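PDB 6M4B: membrane-bound protease PH1510 from Pyrococcus horikoshii, which cleaves its substrates preferentially near hydrophobic or aromatic residues, as a serine protease able to degrade casein and a stomatin homolog in vitro. Local coordinates for residues A[13-18]-A[44-49]; A[72-77]-A[95-100]. The protein carries 1 engineered substitution. One frame throughout, in Å; residues are numbered along the deposited sequence.

Interaction 1: A[13-18]-A[44-49]; sequences AQIKGQ and IELDTP
I15 and E45 lie at the middle of a parallel strand pair, 13-16 with 44-47, in a beta-alpha-beta unit of the ClpP/crotonase-type protease domain. I15 N donates to E45 O at 2.9 Å. The ladder continues with E45 N to A13 O, D47 N to I15 O, and G17 N to D47 O, the last clearly bent at 137°. Next along, T48 OG1 donates to G17 O at 2.7 Å and is tilted 31° from that carbonyl plane. T48 sets OG1 anti to its own backbone N (chi1 -177°), which brings the hydroxyl across to the 13-18 segment. P49 sets its ring atom CD 3.7 Å from the same G17 O. On one face of the sheet, I15 meets both neighbours: CD1 reaches I44 CG2, and CG2 reaches L46 CD1, each at 4.0 Å. On the other face, Q14 passes its CG close to E45 OE1. The Q14 amide and E45 carboxylate planes stand nearly perpendicular. Helix 21-36 covers the I15 face, with F27 touching both I15 and I44. T48 OG1 also bonds G50 N, at the start of a substrate-binding segment. An alanine at T48 would lack the hydroxyl, and would probably leave both G17 O and G50 N without this partner and the two segments less firmly joined. Further out, D47 OD1 accepts a hydrogen bond from S80 N.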
ATOM      1  N   ALA A  13       1.171  15.919 -17.444  1.00 43.42           N
ATOM      2  CA  ALA A  13       1.631  16.890 -16.478  1.00 42.20           C
ATOM      3  C   ALA A  13       3.081  16.655 -16.163  1.00 44.40           C
ATOM      4  O   ALA A  13       3.655  15.629 -16.523  1.00 49.44           O
ATOM      5  CB  ALA A  13       0.793  16.828 -15.233  1.00 42.22           C
ATOM      6  N   GLN A  14       3.682  17.625 -15.515  1.00 49.51           N
ATOM      7  CA  GLN A  14       5.094  17.588 -15.198  1.00 55.98           C
ATOM      8  C   GLN A  14       5.195  17.663 -13.693  1.00 56.88           C
ATOM      9  O   GLN A  14       4.509  18.489 -13.070  1.00 53.89           O
ATOM     10  CB  GLN A  14       5.820  18.772 -15.768  1.00 64.89           C
ATOM     11  CG  GLN A  14       5.851  18.869 -17.275  1.00 75.64           C
ATOM     12  CD  GLN A  14       6.838  19.906 -17.758  1.00 84.44           C
ATOM     13  OE1 GLN A  14       8.000  19.597 -18.017  1.00 95.63           O
ATOM     14  NE2 GLN A  14       6.384  21.145 -17.869  1.00 87.66           N
ATOM     15  N   ILE A  15       6.026  16.798 -13.118  1.00 49.40           N
ATOM     16  CA  ILE A  15       6.385  16.879 -11.707  1.00 50.87           C
ATOM     17  C   ILE A  15       7.902  16.768 -11.589  1.00 52.21           C
ATOM     18  O   ILE A  15       8.523  15.784 -12.052  1.00 53.35           O
ATOM     19  CB  ILE A  15       5.586  15.859 -10.861  1.00 57.47           C
ATOM     20  CG1 ILE A  15       4.126  16.323 -10.788  1.00 55.61           C
ATOM     21  CG2 ILE A  15       6.135  15.756  -9.434  1.00 54.63           C
ATOM     22  CD1 ILE A  15       3.163  15.311 -10.276  1.00 63.47           C
ATOM     23  N   LYS A  16       8.489  17.835 -11.046  1.00 48.08           N
ATOM     24  CA  LYS A  16       9.918  17.960 -10.860  1.00 58.25           C
ATOM     25  C   LYS A  16      10.289  18.280  -9.411  1.00 50.71           C
ATOM     26  O   LYS A  16       9.503  18.892  -8.688  1.00 57.43           O
ATOM     27  CB  LYS A  16      10.453  19.075 -11.749  1.00 69.28           C
ATOM     28  CG  LYS A  16      10.072  18.935 -13.210  1.00 76.76           C
ATOM     29  CD  LYS A  16      10.984  19.751 -14.116  1.00 85.68           C
ATOM     30  CE  LYS A  16      10.501  19.738 -15.563  1.00 90.32           C
ATOM     31  NZ  LYS A  16      11.635  19.948 -16.516  1.00 97.17           N
ATOM     32  N   GLY A  17      11.508  17.918  -9.015  1.00 51.02           N
ATOM     33  CA  GLY A  17      12.037  18.272  -7.688  1.00 45.93           C
ATOM     34  C   GLY A  17      11.770  17.222  -6.620  1.00 57.64           C
ATOM     35  O   GLY A  17      11.354  16.090  -6.910  1.00 54.16           O
ATOM     36  N   GLN A  18      11.997  17.602  -5.364  1.00 58.08           N
ATOM     37  CA  GLN A  18      11.891  16.678  -4.258  1.00 58.08           C
ATOM     38  C   GLN A  18      10.467  16.252  -4.047  1.00 52.54           C
ATOM     39  O   GLN A  18       9.570  17.023  -4.238  1.00 56.92           O
ATOM     40  CB  GLN A  18      12.462  17.283  -2.970  1.00 64.55           C
ATOM     41  CG  GLN A  18      13.977  17.400  -3.002  1.00 76.51           C
ATOM     42  CD  GLN A  18      14.605  17.084  -1.658  1.00 94.78           C
ATOM     43  OE1 GLN A  18      15.207  17.957  -1.025  1.00103.37           O
ATOM     44  NE2 GLN A  18      14.454  15.835  -1.203  1.00 91.53           N
ATOM     45  N   ILE A  44       2.558  11.427 -16.561  1.00 42.32           N
ATOM     46  CA  ILE A  44       3.236  12.299 -15.652  1.00 38.88           C
ATOM     47  C   ILE A  44       4.691  12.204 -15.967  1.00 37.78           C
ATOM     48  O   ILE A  44       5.290  11.156 -15.800  1.00 42.03           O
ATOM     49  CB  ILE A  44       2.884  11.963 -14.213  1.00 45.47           C
ATOM     50  CG1 ILE A  44       1.422  12.361 -14.017  1.00 49.30           C
ATOM     51  CG2 ILE A  44       3.823  12.691 -13.261  1.00 48.04           C
ATOM     52  CD1 ILE A  44       0.846  11.953 -12.707  1.00 54.17           C
ATOM     53  N   GLU A  45       5.229  13.326 -16.454  1.00 39.37           N
ATOM     54  CA  GLU A  45       6.641  13.468 -16.784  1.00 46.65           C
ATOM     55  C   GLU A  45       7.386  13.758 -15.477  1.00 44.08           C
ATOM     56  O   GLU A  45       7.176  14.799 -14.861  1.00 43.82           O
ATOM     57  CB  GLU A  45       6.857  14.594 -17.787  1.00 45.54           C
ATOM     58  CG  GLU A  45       6.384  14.232 -19.193  1.00 50.38           C
ATOM     59  CD  GLU A  45       6.396  15.414 -20.170  1.00 52.92           C
ATOM     60  OE1 GLU A  45       6.622  16.558 -19.723  1.00 51.81           O
ATOM     61  OE2 GLU A  45       6.159  15.204 -21.381  1.00 59.60           O
ATOM     62  N   LEU A  46       8.192  12.802 -15.033  1.00 41.70           N
ATOM     63  CA  LEU A  46       8.717  12.823 -13.676  1.00 41.01           C
ATOM     64  C   LEU A  46      10.227  12.973 -13.693  1.00 41.13           C
ATOM     65  O   LEU A  46      10.905  12.334 -14.466  1.00 37.44           O
ATOM     66  CB  LEU A  46       8.342  11.537 -12.925  1.00 41.47           C
ATOM     67  CG  LEU A  46       8.813  11.424 -11.467  1.00 40.30           C
ATOM     68  CD1 LEU A  46       8.041  12.379 -10.573  1.00 40.12           C
ATOM     69  CD2 LEU A  46       8.646   9.999 -11.007  1.00 47.60           C
ATOM     70  N   ASP A  47      10.723  13.892 -12.868  1.00 49.69           N
ATOM     71  CA  ASP A  47      12.160  14.104 -12.675  1.00 51.34           C
ATOM     72  C   ASP A  47      12.345  14.431 -11.182  1.00 54.29           C
ATOM     73  O   ASP A  47      11.941  15.501 -10.697  1.00 49.82           O
ATOM     74  CB  ASP A  47      12.666  15.250 -13.561  1.00 56.32           C
ATOM     75  CG  ASP A  47      14.189  15.406 -13.534  1.00 55.39           C
ATOM     76  OD1 ASP A  47      14.890  14.510 -13.019  1.00 60.71           O
ATOM     77  OD2 ASP A  47      14.704  16.399 -14.103  1.00 58.75           O
ATOM     78  N   THR A  48      12.898  13.487 -10.444  1.00 47.28           N
ATOM     79  CA  THR A  48      13.028  13.670  -9.003  1.00 51.87           C
ATOM     80  C   THR A  48      14.260  12.956  -8.501  1.00 50.92           C
ATOM     81  O   THR A  48      14.610  11.897  -9.012  1.00 48.03           O
ATOM     82  CB  THR A  48      11.781  13.179  -8.253  1.00 57.85           C
ATOM     83  OG1 THR A  48      11.919  13.450  -6.855  1.00 56.23           O
ATOM     84  CG2 THR A  48      11.533  11.669  -8.443  1.00 51.83           C
ATOM     85  N   PRO A  49      14.954  13.546  -7.522  1.00 50.75           N
ATOM     86  CA  PRO A  49      16.042  12.798  -6.844  1.00 51.02           C
ATOM     87  C   PRO A  49      15.524  11.971  -5.646  1.00 48.55           C
ATOM     88  O   PRO A  49      16.282  11.193  -5.073  1.00 50.33           O
ATOM     89  CB  PRO A  49      16.977  13.912  -6.359  1.00 48.14           C
ATOM     90  CG  PRO A  49      16.014  15.027  -6.032  1.00 50.68           C
ATOM     91  CD  PRO A  49      14.847  14.932  -7.021  1.00 49.69           C
TER

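Interaction 2: A[72-77]-A[95-100]; sequences IYVYPP and IAMAPG
I72 O accepts from A96 N at 2.9 Å, the first of three backbone bonds that join strands 72-74 and 95-97 as parallel neighbours in the central sheet of the protease domain. A96 O then accepts from V74 N, and A98 N closes the run on V74 O with an N-H...O angle of 173°. Two CA-H...O contacts run beside these bonds: I95 CA to I72 O, and Y73 CA to A96 O. Among apolar contacts, V74 and M97 lie side by side, with CG2 of V74 3.7 Å from CG of M97. On the opposite face, Y73 has CG anti to its backbone N (chi1 -178°). This turns the ring toward the neighbouring strand, where CD1 meets A96 CB at 3.7 Å. A96 O lies in the ring plane, at its edge, while Y75 CB sits over the centre of one face. The Y73 hydroxyl bonds A172 O, and L178 of helix 175-182 touches both Y73 and A96. Farther along, P77 CG and Y75 CD2 each pack 4.1 Å from A98 CB. All three hydrogen bonds between the segments are main chain, and the side chains add carbon contacts on both faces, as suits a buried part of the sheet.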
ATOM      1  N   ILE A  72       3.951   6.772 -15.783  1.00 37.83           N
ATOM      2  CA  ILE A  72       5.053   7.535 -15.255  1.00 37.34           C
ATOM      3  C   ILE A  72       6.122   7.541 -16.341  1.00 33.64           C
ATOM      4  O   ILE A  72       6.541   6.488 -16.802  1.00 34.18           O
ATOM      5  CB  ILE A  72       5.579   6.945 -13.916  1.00 36.70           C
ATOM      6  CG1 ILE A  72       4.484   7.008 -12.832  1.00 37.64           C
ATOM      7  CG2 ILE A  72       6.801   7.693 -13.470  1.00 36.80           C
ATOM      8  CD1 ILE A  72       4.026   8.375 -12.425  1.00 35.72           C
ATOM      9  N   TYR A  73       6.506   8.749 -16.759  1.00 36.16           N
ATOM     10  CA  TYR A  73       7.397   8.952 -17.872  1.00 36.30           C
ATOM     11  C   TYR A  73       8.574   9.731 -17.345  1.00 39.22           C
ATOM     12  O   TYR A  73       8.444  10.904 -17.000  1.00 39.76           O
ATOM     13  CB  TYR A  73       6.712   9.712 -18.989  1.00 39.00           C
ATOM     14  CG  TYR A  73       7.507   9.967 -20.286  1.00 38.48           C
ATOM     15  CD1 TYR A  73       8.580   9.175 -20.650  1.00 41.76           C
ATOM     16  CD2 TYR A  73       7.149  11.013 -21.154  1.00 38.20           C
ATOM     17  CE1 TYR A  73       9.259   9.377 -21.833  1.00 39.29           C
ATOM     18  CE2 TYR A  73       7.841  11.242 -22.353  1.00 39.99           C
ATOM     19  CZ  TYR A  73       8.864  10.407 -22.710  1.00 41.92           C
ATOM     20  OH  TYR A  73       9.559  10.599 -23.903  1.00 39.14           O
ATOM     21  N   VAL A  74       9.708   9.049 -17.268  1.00 35.74           N
ATOM     22  CA  VAL A  74      10.920   9.657 -16.768  1.00 42.47           C
ATOM     23  C   VAL A  74      11.517  10.506 -17.905  1.00 39.20           C
ATOM     24  O   VAL A  74      12.033   9.988 -18.910  1.00 37.08           O
ATOM     25  CB  VAL A  74      11.948   8.619 -16.275  1.00 41.75           C
ATOM     26  CG1 VAL A  74      13.072   9.355 -15.519  1.00 46.34           C
ATOM     27  CG2 VAL A  74      11.271   7.596 -15.356  1.00 41.48           C
ATOM     28  N   TYR A  75      11.429  11.808 -17.725  1.00 44.89           N
ATOM     29  CA  TYR A  75      11.556  12.772 -18.820  1.00 53.05           C
ATOM     30  C   TYR A  75      11.753  14.173 -18.203  1.00 54.57           C
ATOM     31  O   TYR A  75      11.150  14.449 -17.139  1.00 43.87           O
ATOM     32  CB  TYR A  75      10.272  12.717 -19.662  1.00 51.46           C
ATOM     33  CG  TYR A  75      10.209  13.674 -20.819  1.00 51.00           C
ATOM     34  CD1 TYR A  75       9.772  14.998 -20.633  1.00 56.25           C
ATOM     35  CD2 TYR A  75      10.552  13.262 -22.109  1.00 51.61           C
ATOM     36  CE1 TYR A  75       9.699  15.884 -21.707  1.00 55.37           C
ATOM     37  CE2 TYR A  75      10.502  14.145 -23.191  1.00 55.67           C
ATOM     38  CZ  TYR A  75      10.068  15.441 -22.975  1.00 55.42           C
ATOM     39  OH  TYR A  75      10.007  16.296 -24.013  1.00 63.93           O
ATOM     40  N   PRO A  76      12.535  15.065 -18.871  1.00 54.44           N
ATOM     41  CA  PRO A  76      13.224  14.981 -20.184  1.00 55.34           C
ATOM     42  C   PRO A  76      14.510  14.242 -20.088  1.00 50.37           C
ATOM     43  O   PRO A  76      14.891  13.873 -18.988  1.00 50.23           O
ATOM     44  CB  PRO A  76      13.520  16.452 -20.535  1.00 52.90           C
ATOM     45  CG  PRO A  76      13.623  17.122 -19.214  1.00 56.02           C
ATOM     46  CD  PRO A  76      12.633  16.428 -18.302  1.00 53.89           C
ATOM     47  N   PRO A  77      15.198  14.007 -21.232  1.00 50.21           N
ATOM     48  CA  PRO A  77      16.493  13.316 -21.135  1.00 52.66           C
ATOM     49  C   PRO A  77      17.367  14.056 -20.108  1.00 51.51           C
ATOM     50  O   PRO A  77      17.217  15.262 -19.946  1.00 46.27           O
ATOM     51  CB  PRO A  77      17.039  13.400 -22.572  1.00 53.68           C
ATOM     52  CG  PRO A  77      15.796  13.349 -23.420  1.00 51.41           C
ATOM     53  CD  PRO A  77      14.843  14.256 -22.643  1.00 56.58           C
ATOM     54  N   ILE A  95       5.388   2.307 -17.209  1.00 29.64           N
ATOM     55  CA  ILE A  95       6.541   3.147 -17.040  1.00 33.40           C
ATOM     56  C   ILE A  95       7.182   3.292 -18.387  1.00 33.77           C
ATOM     57  O   ILE A  95       7.443   2.293 -19.056  1.00 33.75           O
ATOM     58  CB  ILE A  95       7.592   2.556 -16.054  1.00 35.20           C
ATOM     59  CG1 ILE A  95       6.973   2.249 -14.677  1.00 36.04           C
ATOM     60  CG2 ILE A  95       8.722   3.543 -15.864  1.00 36.80           C
ATOM     61  CD1 ILE A  95       7.806   1.259 -13.867  1.00 38.36           C
ATOM     62  N   ALA A  96       7.497   4.525 -18.720  1.00 33.74           N
ATOM     63  CA  ALA A  96       8.295   4.854 -19.888  1.00 35.42           C
ATOM     64  C   ALA A  96       9.500   5.688 -19.457  1.00 33.97           C
ATOM     65  O   ALA A  96       9.395   6.529 -18.544  1.00 36.76           O
ATOM     66  CB  ALA A  96       7.452   5.637 -20.873  1.00 34.80           C
ATOM     67  N   MET A  97      10.614   5.459 -20.124  1.00 33.20           N
ATOM     68  CA  MET A  97      11.830   6.282 -19.920  1.00 38.16           C
ATOM     69  C   MET A  97      12.400   6.887 -21.237  1.00 35.86           C
ATOM     70  O   MET A  97      12.463   6.226 -22.245  1.00 36.42           O
ATOM     71  CB  MET A  97      12.911   5.463 -19.210  1.00 36.83           C
ATOM     72  CG  MET A  97      12.551   5.055 -17.766  1.00 37.68           C
ATOM     73  SD  MET A  97      13.852   4.058 -17.040  1.00 40.60           S
ATOM     74  CE  MET A  97      15.049   5.329 -16.660  1.00 39.75           C
ATOM     75  N   ALA A  98      12.708   8.169 -21.206  1.00 42.47           N
ATOM     76  CA  ALA A  98      13.427   8.823 -22.320  1.00 51.78           C
ATOM     77  C   ALA A  98      14.883   8.365 -22.329  1.00 51.55           C
ATOM     78  O   ALA A  98      15.407   8.026 -21.267  1.00 43.35           O
ATOM     79  CB  ALA A  98      13.387  10.325 -22.157  1.00 44.58           C
ATOM     80  N   PRO A  99      15.524   8.294 -23.517  1.00 55.64           N
ATOM     81  CA  PRO A  99      16.961   7.937 -23.497  1.00 54.00           C
ATOM     82  C   PRO A  99      17.725   8.994 -22.723  1.00 51.62           C
ATOM     83  O   PRO A  99      17.256  10.150 -22.642  1.00 49.00           O
ATOM     84  CB  PRO A  99      17.350   7.907 -24.974  1.00 57.47           C
ATOM     85  CG  PRO A  99      16.056   7.636 -25.705  1.00 59.49           C
ATOM     86  CD  PRO A  99      15.007   8.380 -24.896  1.00 59.68           C
ATOM     87  N   GLY A 100      18.791   8.555 -22.043  1.00 49.63           N
ATOM     88  CA  GLY A 100      19.583   9.404 -21.143  1.00 46.69           C
ATOM     89  C   GLY A 100      19.009   9.647 -19.760  1.00 50.93           C
ATOM     90  O   GLY A 100      19.380  10.614 -19.082  1.00 48.15           O
TER

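How the interactions relate
The two contacts belong to one parallel sheet, and their centres are 10 Å apart. Both segments of interaction 1 precede those of interaction 2 in the sequence. Strands 41-47 and 70-74 are neighbours, so the four strands run in the order 9-16, 41-47, 70-74, 94-97. The shared seam has probable hydrogen bonds from L46 N to Y73 O and from Y73 N to I44 O. E45 also packs against Y75. Interaction 1 lies nearer the catalytic site: the P49 side chain is about 7 Å from that of A83, the engineered replacement of the nucleophile. Interaction 2 extends the same sheet toward strand 170-171.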